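PDB 5Z06: Exo beta-1,2-glucooligosaccharide sophorohydrolase (non-reducing end) from Parabacteroides distasonis ATCC 8503, which hydrolyses linear beta-1,2-glucan and beta-1,2-glucooligosaccharides of four or more units from the non-reducing end, releasing sophorose. Local coordinates for residues A[190-195]-A[267-272]; A[206-211]-A[241-246]; A[217-222]-A[260-265]. One frame throughout, in Å; residues are numbered along the deposited sequence.

Interaction 1 (A[190-195]-A[267-272]); sequences LNAPVL and NESNDS
L190 and S269 reach past each other, the leucine ending on the peptides of 267-272 and the serine laying its CB against L190 O. In L190, CG lies anti to the backbone N (chi1 -169°), and this carries CD2 across to within 3.2 Å of N267 O. In return the CB of S269 stands 3.2 Å from L190 O. The hydroxyl of S269 turns back to its own chain: OG makes a short hydrogen bond, 2.5 Å, to N270 O, and it also takes a hydrogen bond from A261 N.

The two runs travel in nearly the same direction, 27° apart. They mark a seam between the sheets of a fibronectin type III-like sandwich: 190-195 leads into strand 194-200 of the three-stranded sheet, while 267-272 approaches strand 275-278, at the edge of the four-stranded one.

Between them A192 points its methyl at two carbonyl groups, with CB 3.3 Å from N270 O and 3.4 Å from D271 O. The amide oxygen of N270, OD1, reaches the same alanine and accepts from A192 N at 3.2 Å. That bond is bent, 139° at the hydrogen, and the donor sits tilted from the plane of the amide.

Further along, S272 fits into the corner made by P193 and L195. Its CB packs 3.3 Å from P193 O, and its OG lies 3.3 Å from L195 CD2 while hydrogen-bonded to V259 N, on the strand against which both P193 and L195 rest.

Interaction 2 (A[206-211]-A[241-246]); sequences DIKWIP and MNRYTD
W209 slides its indole against the backbone of N242 and R243, and almost every atom of the ring finds something there. CB starts beside V194 O of the adjoining strand. With CG set between backbone N and carbonyl carbon (chi1 59°), the ring folds over toward 241-246 instead of standing straight off the sheet. CD1 and the rest of the five-membered ring lie under N242 CB, a CH-pi contact 4.2 Å from CB to the ring centroid. NE1 is 3.5 Å from N242 CA, and N242 C sits over the centre of the indole. On the six-membered ring, CZ2 nears M241 O at 3.3 Å, CH2 meets R243 N at 3.5 Å, and CZ3 brings the ring edge to Y244 CB at 3.7 Å.

The backbone bond from W209 N to N242 O (3.1 Å) fixes the root of the tryptophan, and the I207-Y244 pair, bonded in both directions, continues the register. On the face with D206 and K208, the guanidinium of R243 takes K208 CG over one side and salt-bridges E301 through NE; T245 OG1 donates to D206 OD1 at 2.6 Å.

The strands run antiparallel at 165°, the second and third of a three-stranded sheet. A tryptophan on the second strand, buried between the sheets, is a hallmark of the fibronectin type III fold, with which the three- and four-stranded sheets here are consistent.

Interaction 3 (A[217-222]-A[260-265]); sequences IKYYRI and TAVDYA
A classic beta bulge interrupts the pairing of 217-222 with 260-265: two residues, K218 and Y219, sit opposite the single V262. The carbonyl of V262 therefore accepts twice, from K218 N at 2.7 Å, in the carbonyl plane, and from Y219 N at a longer 3.3 Å. Past the bulge the antiparallel pairing is regular. V262 N donates back to Y219 O, Y220 and A261 form a non-hydrogen-bonded pair, and R221 and T260 are bonded in both directions.

K218, the first residue of the bulge, lies against Y264. Its chain crosses the tyrosine at about a right angle, and CG sits over the centre of the ring, 3.8 Å from the Y264 centroid and only 4° off the normal, a clean CH-pi contact. CG lies anti to the backbone N in K218 (chi1 -164°), and the aliphatic chain runs on extended to CE before bending, so that NZ ends in a salt bridge with E178. The hydroxyl of Y264 bonds to D7 and R82.

On the face with Y219 and R221, V262 is wedged between the two. CG1 of V262 is 3.6 Å from Y219 CE1, the valine lying alongside the tyrosine. CG2 of V262 stands over one face of the R221 guanidinium, toward its rim, and NH1 of that group is salt-bridged to E268. On the reverse face the A261 methyl fills in beside I217, 3.9 Å from I217 CD1, and beside Y220, 4.1 Å from Y220 CE1.

Together 219-225 and 254-262 are the two central strands of the four-stranded sheet in a fibronectin type III-like sandwich.

All three contacts lie in one small beta sandwich. Interactions 1 and 3 are closest, with centres about 8 Å apart, and S269 N meets A261 O at 2.7 Å; interaction 2 lies about 13 Å from the centre of either. V194 O and I210 N, 2.8 Å apart, tie interaction 1 to the sheet of interaction 2. Interactions 2 and 3 face each other across the core, where W209 NE1 approaches Y220 CE2 at 3.4 Å and I207 CD1 lies 3.6 Å from I222 CG2. At one end, the side chain of Y219 is about 8 Å from the bound calcium ion and touches its ligand T49.

Interaction 1 (A[190-195]-A[267-272])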
loop_
_atom_site.group_PDB
_atom_site.type_symbol
_atom_site.label_atom_id
_atom_site.label_comp_id
_atom_site.label_asym_id
_atom_site.label_seq_id
_atom_site.Cartn_x
_atom_site.Cartn_y
_atom_site.Cartn_z
ATOM N N LEU A 190 -27.202 9.882 -13.229
ATOM C CA LEU A 190 -26.389 8.687 -13.022
ATOM C C LEU A 190 -25.969 8.116 -14.373
ATOM O O LEU A 190 -26.653 7.298 -14.979
ATOM C CB LEU A 190 -27.168 7.667 -12.195
ATOM C CG LEU A 190 -26.393 6.462 -11.647
ATOM C CD1 LEU A 190 -25.342 6.861 -10.623
ATOM C CD2 LEU A 190 -27.352 5.453 -11.036
ATOM N N ASN A 191 -24.810 8.561 -14.831
ATOM C CA ASN A 191 -24.319 8.249 -16.158
ATOM C C ASN A 191 -23.322 7.118 -16.094
ATOM O O ASN A 191 -22.616 6.947 -15.097
ATOM C CB ASN A 191 -23.662 9.486 -16.769
ATOM C CG ASN A 191 -24.558 10.706 -16.678
ATOM O OD1 ASN A 191 -24.161 11.759 -16.176
ATOM N ND2 ASN A 191 -25.801 10.540 -17.095
ATOM N N ALA A 192 -23.291 6.337 -17.166
ATOM C CA ALA A 192 -22.266 5.343 -17.363
ATOM C C ALA A 192 -20.921 6.052 -17.423
ATOM O O ALA A 192 -20.808 7.129 -18.036
ATOM C CB ALA A 192 -22.500 4.589 -18.664
ATOM N N PRO A 193 -19.898 5.467 -16.783
ATOM C CA PRO A 193 -18.577 5.962 -17.085
ATOM C C PRO A 193 -18.224 5.632 -18.528
ATOM O O PRO A 193 -18.743 4.659 -19.090
ATOM C CB PRO A 193 -17.688 5.183 -16.115
ATOM C CG PRO A 193 -18.425 3.926 -15.853
ATOM C CD PRO A 193 -19.865 4.315 -15.865
ATOM N N VAL A 194 -17.364 6.449 -19.120
ATOM C CA VAL A 194 -16.757 6.106 -20.396
ATOM C C VAL A 194 -15.734 5.005 -20.120
ATOM O O VAL A 194 -14.717 5.273 -19.502
ATOM C CB VAL A 194 -16.069 7.320 -21.066
ATOM C CG1 VAL A 194 -15.365 6.908 -22.362
ATOM C CG2 VAL A 194 -17.093 8.419 -21.358
ATOM N N LEU A 195 -16.033 3.777 -20.546
ATOM C CA LEU A 195 -15.090 2.655 -20.502
ATOM C C LEU A 195 -14.145 2.724 -21.693
ATOM O O LEU A 195 -14.564 2.611 -22.853
ATOM C CB LEU A 195 -15.852 1.339 -20.488
ATOM C CG LEU A 195 -15.138 0.039 -20.125
ATOM C CD1 LEU A 195 -14.425 0.157 -18.791
ATOM C CD2 LEU A 195 -16.170 -1.078 -20.074
ATOM N N ASN A 267 -29.519 2.666 -7.365
ATOM C CA ASN A 267 -29.936 2.801 -8.758
ATOM C C ASN A 267 -28.696 2.603 -9.593
ATOM O O ASN A 267 -27.594 2.901 -9.149
ATOM C CB ASN A 267 -30.515 4.180 -9.063
ATOM C CG ASN A 267 -31.662 4.542 -8.145
ATOM O OD1 ASN A 267 -32.629 3.786 -8.005
ATOM N ND2 ASN A 267 -31.544 5.689 -7.493
ATOM N N GLU A 268 -28.901 2.131 -10.810
ATOM C CA GLU A 268 -27.819 1.772 -11.689
ATOM C C GLU A 268 -27.902 2.604 -12.952
ATOM O O GLU A 268 -28.955 2.718 -13.558
ATOM C CB GLU A 268 -27.911 0.278 -12.003
ATOM C CG GLU A 268 -26.731 -0.295 -12.775
ATOM C CD GLU A 268 -26.393 -1.737 -12.408
ATOM O OE1 GLU A 268 -27.165 -2.438 -11.716
ATOM O OE2 GLU A 268 -25.311 -2.181 -12.800
ATOM N N SER A 269 -26.776 3.180 -13.352
ATOM C CA SER A 269 -26.680 3.851 -14.626
ATOM C C SER A 269 -26.969 2.890 -15.760
ATOM O O SER A 269 -27.075 1.666 -15.581
ATOM C CB SER A 269 -25.272 4.402 -14.849
ATOM O OG SER A 269 -24.379 3.348 -15.190
ATOM N N ASN A 270 -27.046 3.462 -16.946
ATOM C CA ASN A 270 -26.991 2.656 -18.146
ATOM C C ASN A 270 -25.598 2.021 -18.265
ATOM O O ASN A 270 -24.684 2.341 -17.503
ATOM C CB ASN A 270 -27.366 3.477 -19.394
ATOM C CG ASN A 270 -26.424 4.628 -19.659
ATOM O OD1 ASN A 270 -25.883 5.231 -18.733
ATOM N ND2 ASN A 270 -26.230 4.951 -20.932
ATOM N N ASP A 271 -25.474 1.103 -19.215
ATOM C CA ASP A 271 -24.215 0.444 -19.516
ATOM C C ASP A 271 -23.217 1.391 -20.158
ATOM O O ASP A 271 -23.592 2.259 -20.948
ATOM C CB ASP A 271 -24.441 -0.715 -20.489
ATOM C CG ASP A 271 -25.138 -1.876 -19.857
ATOM O OD1 ASP A 271 -25.363 -1.856 -18.633
ATOM O OD2 ASP A 271 -25.458 -2.830 -20.590
ATOM N N SER A 272 -21.941 1.194 -19.834
ATOM C CA SER A 272 -20.852 1.768 -20.617
ATOM C C SER A 272 -20.834 1.067 -21.977
ATOM O O SER A 272 -21.527 0.067 -22.164
ATOM C CB SER A 272 -19.507 1.539 -19.905
ATOM O OG SER A 272 -19.263 0.152 -19.721
#

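Interaction 2 (A[206-211]-A[241-246])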
loop_
_atom_site.group_PDB
_atom_site.type_symbol
_atom_site.label_atom_id
_atom_site.label_comp_id
_atom_site.label_asym_id
_atom_site.label_seq_id
_atom_site.Cartn_x
_atom_site.Cartn_y
_atom_site.Cartn_z
ATOM N N ASP A 206 -7.197 -5.755 -17.612
ATOM C CA ASP A 206 -7.391 -4.490 -16.946
ATOM C C ASP A 206 -8.377 -3.694 -17.735
ATOM O O ASP A 206 -8.189 -3.505 -18.937
ATOM C CB ASP A 206 -6.072 -3.725 -16.892
ATOM C CG ASP A 206 -5.159 -4.243 -15.825
ATOM O OD1 ASP A 206 -5.688 -4.571 -14.744
ATOM O OD2 ASP A 206 -3.927 -4.297 -16.060
ATOM N N ILE A 207 -9.411 -3.211 -17.062
ATOM C CA ILE A 207 -10.282 -2.227 -17.664
ATOM C C ILE A 207 -10.122 -0.922 -16.920
ATOM O O ILE A 207 -9.738 -0.901 -15.756
ATOM C CB ILE A 207 -11.758 -2.693 -17.772
ATOM C CG1 ILE A 207 -12.435 -2.784 -16.409
ATOM C CG2 ILE A 207 -11.820 -4.015 -18.542
ATOM C CD1 ILE A 207 -13.892 -3.244 -16.454
ATOM N N LYS A 208 -10.402 0.156 -17.635
ATOM C CA LYS A 208 -10.266 1.500 -17.140
ATOM C C LYS A 208 -11.384 2.327 -17.744
ATOM O O LYS A 208 -11.762 2.141 -18.922
ATOM C CB LYS A 208 -8.919 2.106 -17.563
ATOM C CG LYS A 208 -8.579 3.399 -16.807
ATOM C CD LYS A 208 -7.449 4.208 -17.439
ATOM C CE LYS A 208 -7.179 5.499 -16.660
ATOM N NZ LYS A 208 -8.305 6.476 -16.652
ATOM N N TRP A 209 -11.883 3.252 -16.940
ATOM C CA TRP A 209 -12.961 4.114 -17.343
ATOM C C TRP A 209 -12.728 5.542 -16.822
ATOM O O TRP A 209 -11.852 5.760 -15.976
ATOM C CB TRP A 209 -14.289 3.525 -16.859
ATOM C CG TRP A 209 -14.378 3.350 -15.364
ATOM C CD1 TRP A 209 -14.682 4.313 -14.463
ATOM C CD2 TRP A 209 -14.139 2.152 -14.602
ATOM N NE1 TRP A 209 -14.678 3.796 -13.187
ATOM C CE2 TRP A 209 -14.341 2.476 -13.240
ATOM C CE3 TRP A 209 -13.790 0.838 -14.936
ATOM C CZ2 TRP A 209 -14.190 1.537 -12.204
ATOM C CZ3 TRP A 209 -13.651 -0.101 -13.908
ATOM C CH2 TRP A 209 -13.844 0.257 -12.561
ATOM N N ILE A 210 -13.473 6.502 -17.374
ATOM C CA ILE A 210 -13.447 7.905 -16.934
ATOM C C ILE A 210 -14.851 8.189 -16.445
ATOM O O ILE A 210 -15.802 7.876 -17.154
ATOM C CB ILE A 210 -13.162 8.902 -18.078
ATOM C CG1 ILE A 210 -11.978 8.458 -18.953
ATOM C CG2 ILE A 210 -12.903 10.298 -17.523
ATOM C CD1 ILE A 210 -12.326 8.506 -20.428
ATOM N N PRO A 211 -14.993 8.769 -15.237
ATOM C CA PRO A 211 -16.317 9.121 -14.697
ATOM C C PRO A 211 -17.155 10.071 -15.581
ATOM O O PRO A 211 -16.593 10.897 -16.296
ATOM C CB PRO A 211 -15.984 9.792 -13.356
ATOM C CG PRO A 211 -14.664 9.241 -12.963
ATOM C CD PRO A 211 -13.925 8.914 -14.226
ATOM N N MET A 241 -11.243 4.327 -7.358
ATOM C CA MET A 241 -10.572 3.457 -8.308
ATOM C C MET A 241 -11.366 3.453 -9.625
ATOM O O MET A 241 -12.414 2.830 -9.700
ATOM C CB MET A 241 -10.466 2.062 -7.671
ATOM C CG MET A 241 -9.577 1.049 -8.361
ATOM S SD MET A 241 -7.869 1.550 -8.569
ATOM C CE MET A 241 -7.364 1.615 -6.859
ATOM N N ASN A 242 -10.858 4.141 -10.653
ATOM C CA ASN A 242 -11.439 4.147 -12.010
ATOM C C ASN A 242 -10.886 3.030 -12.896
ATOM O O ASN A 242 -10.631 3.198 -14.103
ATOM C CB ASN A 242 -11.181 5.489 -12.695
ATOM C CG ASN A 242 -11.833 6.640 -11.967
ATOM O OD1 ASN A 242 -12.943 6.521 -11.416
ATOM N ND2 ASN A 242 -11.139 7.765 -11.945
ATOM N N ARG A 243 -10.755 1.864 -12.293
ATOM C CA ARG A 243 -9.964 0.831 -12.857
ATOM C C ARG A 243 -10.374 -0.465 -12.246
ATOM O O ARG A 243 -10.662 -0.503 -11.060
ATOM C CB ARG A 243 -8.524 1.090 -12.474
ATOM C CG ARG A 243 -7.643 0.823 -13.614
ATOM C CD ARG A 243 -6.182 0.926 -13.230
ATOM N NE ARG A 243 -5.567 1.682 -14.284
ATOM C CZ ARG A 243 -5.426 1.270 -15.537
ATOM N NH1 ARG A 243 -5.774 0.051 -15.924
ATOM N NH2 ARG A 243 -4.875 2.090 -16.401
ATOM N N TYR A 244 -10.378 -1.529 -13.030
ATOM C CA TYR A 244 -10.659 -2.832 -12.483
ATOM C C TYR A 244 -9.755 -3.865 -13.120
ATOM O O TYR A 244 -9.570 -3.873 -14.341
ATOM C CB TYR A 244 -12.130 -3.194 -12.664
ATOM C CG TYR A 244 -12.382 -4.626 -12.320
ATOM C CD1 TYR A 244 -12.194 -5.080 -11.017
ATOM C CD2 TYR A 244 -12.759 -5.541 -13.297
ATOM C CE1 TYR A 244 -12.389 -6.405 -10.685
ATOM C CE2 TYR A 244 -12.980 -6.864 -12.974
ATOM C CZ TYR A 244 -12.791 -7.290 -11.679
ATOM O OH TYR A 244 -13.005 -8.600 -11.393
ATOM N N THR A 245 -9.188 -4.709 -12.262
ATOM C CA THR A 245 -8.305 -5.762 -12.654
ATOM C C THR A 245 -9.038 -7.083 -12.506
ATOM O O THR A 245 -9.320 -7.537 -11.398
ATOM C CB THR A 245 -7.023 -5.711 -11.819
ATOM O OG1 THR A 245 -6.257 -4.571 -12.232
ATOM C CG2 THR A 245 -6.199 -6.967 -12.011
ATOM N N ASP A 246 -9.343 -7.698 -13.643
ATOM C CA ASP A 246 -10.058 -8.931 -13.642
ATOM C C ASP A 246 -9.064 -10.036 -13.813
ATOM O O ASP A 246 -8.579 -10.278 -14.922
ATOM C CB ASP A 246 -11.072 -9.002 -14.769
ATOM C CG ASP A 246 -12.065 -10.125 -14.565
ATOM O OD1 ASP A 246 -12.488 -10.352 -13.406
ATOM O OD2 ASP A 246 -12.417 -10.788 -15.561
HETATM O O HOH W 1 -7.038 -2.167 -14.334
#

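Interaction 3 (A[217-222]-A[260-265])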
loop_
_atom_site.group_PDB
_atom_site.type_symbol
_atom_site.label_atom_id
_atom_site.label_comp_id
_atom_site.label_asym_id
_atom_site.label_seq_id
_atom_site.Cartn_x
_atom_site.Cartn_y
_atom_site.Cartn_z
ATOM N N ILE A 217 -21.408 8.985 -6.360
ATOM C CA ILE A 217 -21.872 7.619 -6.555
ATOM C C ILE A 217 -21.275 6.671 -5.511
ATOM O O ILE A 217 -20.242 6.966 -4.877
ATOM C CB ILE A 217 -21.588 7.103 -7.982
ATOM C CG1 ILE A 217 -20.092 7.018 -8.282
ATOM C CG2 ILE A 217 -22.272 7.995 -9.011
ATOM C CD1 ILE A 217 -19.763 5.926 -9.263
ATOM N N LYS A 218 -21.927 5.523 -5.351
ATOM C CA LYS A 218 -21.519 4.555 -4.332
ATOM C C LYS A 218 -20.322 3.745 -4.844
ATOM O O LYS A 218 -19.297 3.624 -4.185
ATOM C CB LYS A 218 -22.689 3.641 -3.976
ATOM C CG LYS A 218 -22.504 2.860 -2.687
ATOM C CD LYS A 218 -23.595 1.815 -2.526
ATOM C CE LYS A 218 -23.421 0.984 -1.270
ATOM N NZ LYS A 218 -23.627 1.771 -0.040
ATOM N N TYR A 219 -20.484 3.185 -6.028
ATOM C CA TYR A 219 -19.451 2.377 -6.630
ATOM C C TYR A 219 -19.766 2.171 -8.076
ATOM O O TYR A 219 -20.856 2.499 -8.540
ATOM C CB TYR A 219 -19.271 1.027 -5.917
ATOM C CG TYR A 219 -20.515 0.236 -5.500
ATOM C CD1 TYR A 219 -21.438 -0.234 -6.434
ATOM C CD2 TYR A 219 -20.698 -0.136 -4.167
ATOM C CE1 TYR A 219 -22.537 -0.986 -6.040
ATOM C CE2 TYR A 219 -21.786 -0.889 -3.767
ATOM C CZ TYR A 219 -22.697 -1.315 -4.705
ATOM O OH TYR A 219 -23.763 -2.070 -4.294
ATOM N N TYR A 220 -18.777 1.675 -8.790
ATOM C CA TYR A 220 -18.972 1.186 -10.136
ATOM C C TYR A 220 -19.206 -0.307 -10.031
ATOM O O TYR A 220 -18.546 -0.972 -9.239
ATOM C CB TYR A 220 -17.745 1.479 -10.977
ATOM C CG TYR A 220 -17.528 2.951 -11.169
ATOM C CD1 TYR A 220 -18.246 3.653 -12.138
ATOM C CD2 TYR A 220 -16.620 3.647 -10.374
ATOM C CE1 TYR A 220 -18.055 5.012 -12.322
ATOM C CE2 TYR A 220 -16.418 5.006 -10.543
ATOM C CZ TYR A 220 -17.129 5.689 -11.519
ATOM O OH TYR A 220 -16.917 7.041 -11.672
ATOM N N ARG A 221 -20.164 -0.821 -10.784
ATOM C CA ARG A 221 -20.369 -2.243 -10.882
ATOM C C ARG A 221 -19.774 -2.653 -12.190
ATOM O O ARG A 221 -20.091 -2.041 -13.225
ATOM C CB ARG A 221 -21.854 -2.597 -10.886
ATOM C CG ARG A 221 -22.329 -3.293 -9.629
ATOM C CD ARG A 221 -23.811 -3.637 -9.701
ATOM N NE ARG A 221 -24.410 -3.573 -8.367
ATOM C CZ ARG A 221 -25.663 -3.198 -8.092
ATOM N NH1 ARG A 221 -26.514 -2.838 -9.060
ATOM N NH2 ARG A 221 -26.071 -3.178 -6.819
ATOM N N ILE A 222 -18.964 -3.714 -12.160
ATOM C CA ILE A 222 -18.339 -4.226 -13.372
ATOM C C ILE A 222 -19.038 -5.523 -13.761
ATOM O O ILE A 222 -19.225 -6.406 -12.919
ATOM C CB ILE A 222 -16.816 -4.463 -13.213
ATOM C CG1 ILE A 222 -16.097 -3.145 -12.884
ATOM C CG2 ILE A 222 -16.223 -5.079 -14.486
ATOM C CD1 ILE A 222 -16.012 -2.842 -11.409
ATOM N N THR A 260 -21.208 -0.105 -15.024
ATOM C CA THR A 260 -22.266 0.841 -14.662
ATOM C C THR A 260 -21.835 1.609 -13.419
ATOM O O THR A 260 -20.951 1.160 -12.702
ATOM C CB THR A 260 -23.597 0.110 -14.363
ATOM O OG1 THR A 260 -23.439 -0.732 -13.225
ATOM C CG2 THR A 260 -24.051 -0.745 -15.543
ATOM N N ALA A 261 -22.461 2.768 -13.195
ATOM C CA ALA A 261 -22.346 3.525 -11.940
ATOM C C ALA A 261 -23.578 3.286 -11.082
ATOM O O ALA A 261 -24.702 3.311 -11.573
ATOM C CB ALA A 261 -22.186 5.007 -12.218
ATOM N N VAL A 262 -23.358 3.063 -9.794
ATOM C CA VAL A 262 -24.416 2.763 -8.844
ATOM C C VAL A 262 -24.392 3.864 -7.794
ATOM O O VAL A 262 -23.335 4.167 -7.254
ATOM C CB VAL A 262 -24.190 1.395 -8.188
ATOM C CG1 VAL A 262 -25.279 1.059 -7.176
ATOM C CG2 VAL A 262 -24.114 0.317 -9.258
ATOM N N ASP A 263 -25.551 4.473 -7.525
ATOM C CA ASP A 263 -25.654 5.507 -6.492
ATOM C C ASP A 263 -25.963 4.860 -5.156
ATOM O O ASP A 263 -26.179 3.644 -5.086
ATOM C CB ASP A 263 -26.678 6.601 -6.878
ATOM C CG ASP A 263 -28.140 6.123 -6.875
ATOM O OD1 ASP A 263 -28.503 5.170 -6.161
ATOM O OD2 ASP A 263 -28.937 6.742 -7.608
ATOM N N TYR A 264 -25.996 5.657 -4.097
ATOM C CA TYR A 264 -26.256 5.124 -2.759
ATOM C C TYR A 264 -27.660 4.546 -2.556
ATOM O O TYR A 264 -27.864 3.714 -1.667
ATOM C CB TYR A 264 -25.926 6.159 -1.683
ATOM C CG TYR A 264 -24.453 6.197 -1.379
ATOM C CD1 TYR A 264 -23.552 6.778 -2.265
ATOM C CD2 TYR A 264 -23.953 5.615 -0.218
ATOM C CE1 TYR A 264 -22.198 6.805 -1.982
ATOM C CE2 TYR A 264 -22.607 5.632 0.072
ATOM C CZ TYR A 264 -21.728 6.216 -0.819
ATOM O OH TYR A 264 -20.386 6.242 -0.525
ATOM N N ALA A 265 -28.614 4.960 -3.391
ATOM C CA ALA A 265 -29.939 4.336 -3.428
ATOM C C ALA A 265 -29.924 2.999 -4.176
ATOM O O ALA A 265 -30.958 2.327 -4.247
ATOM C CB ALA A 265 -30.957 5.277 -4.053
#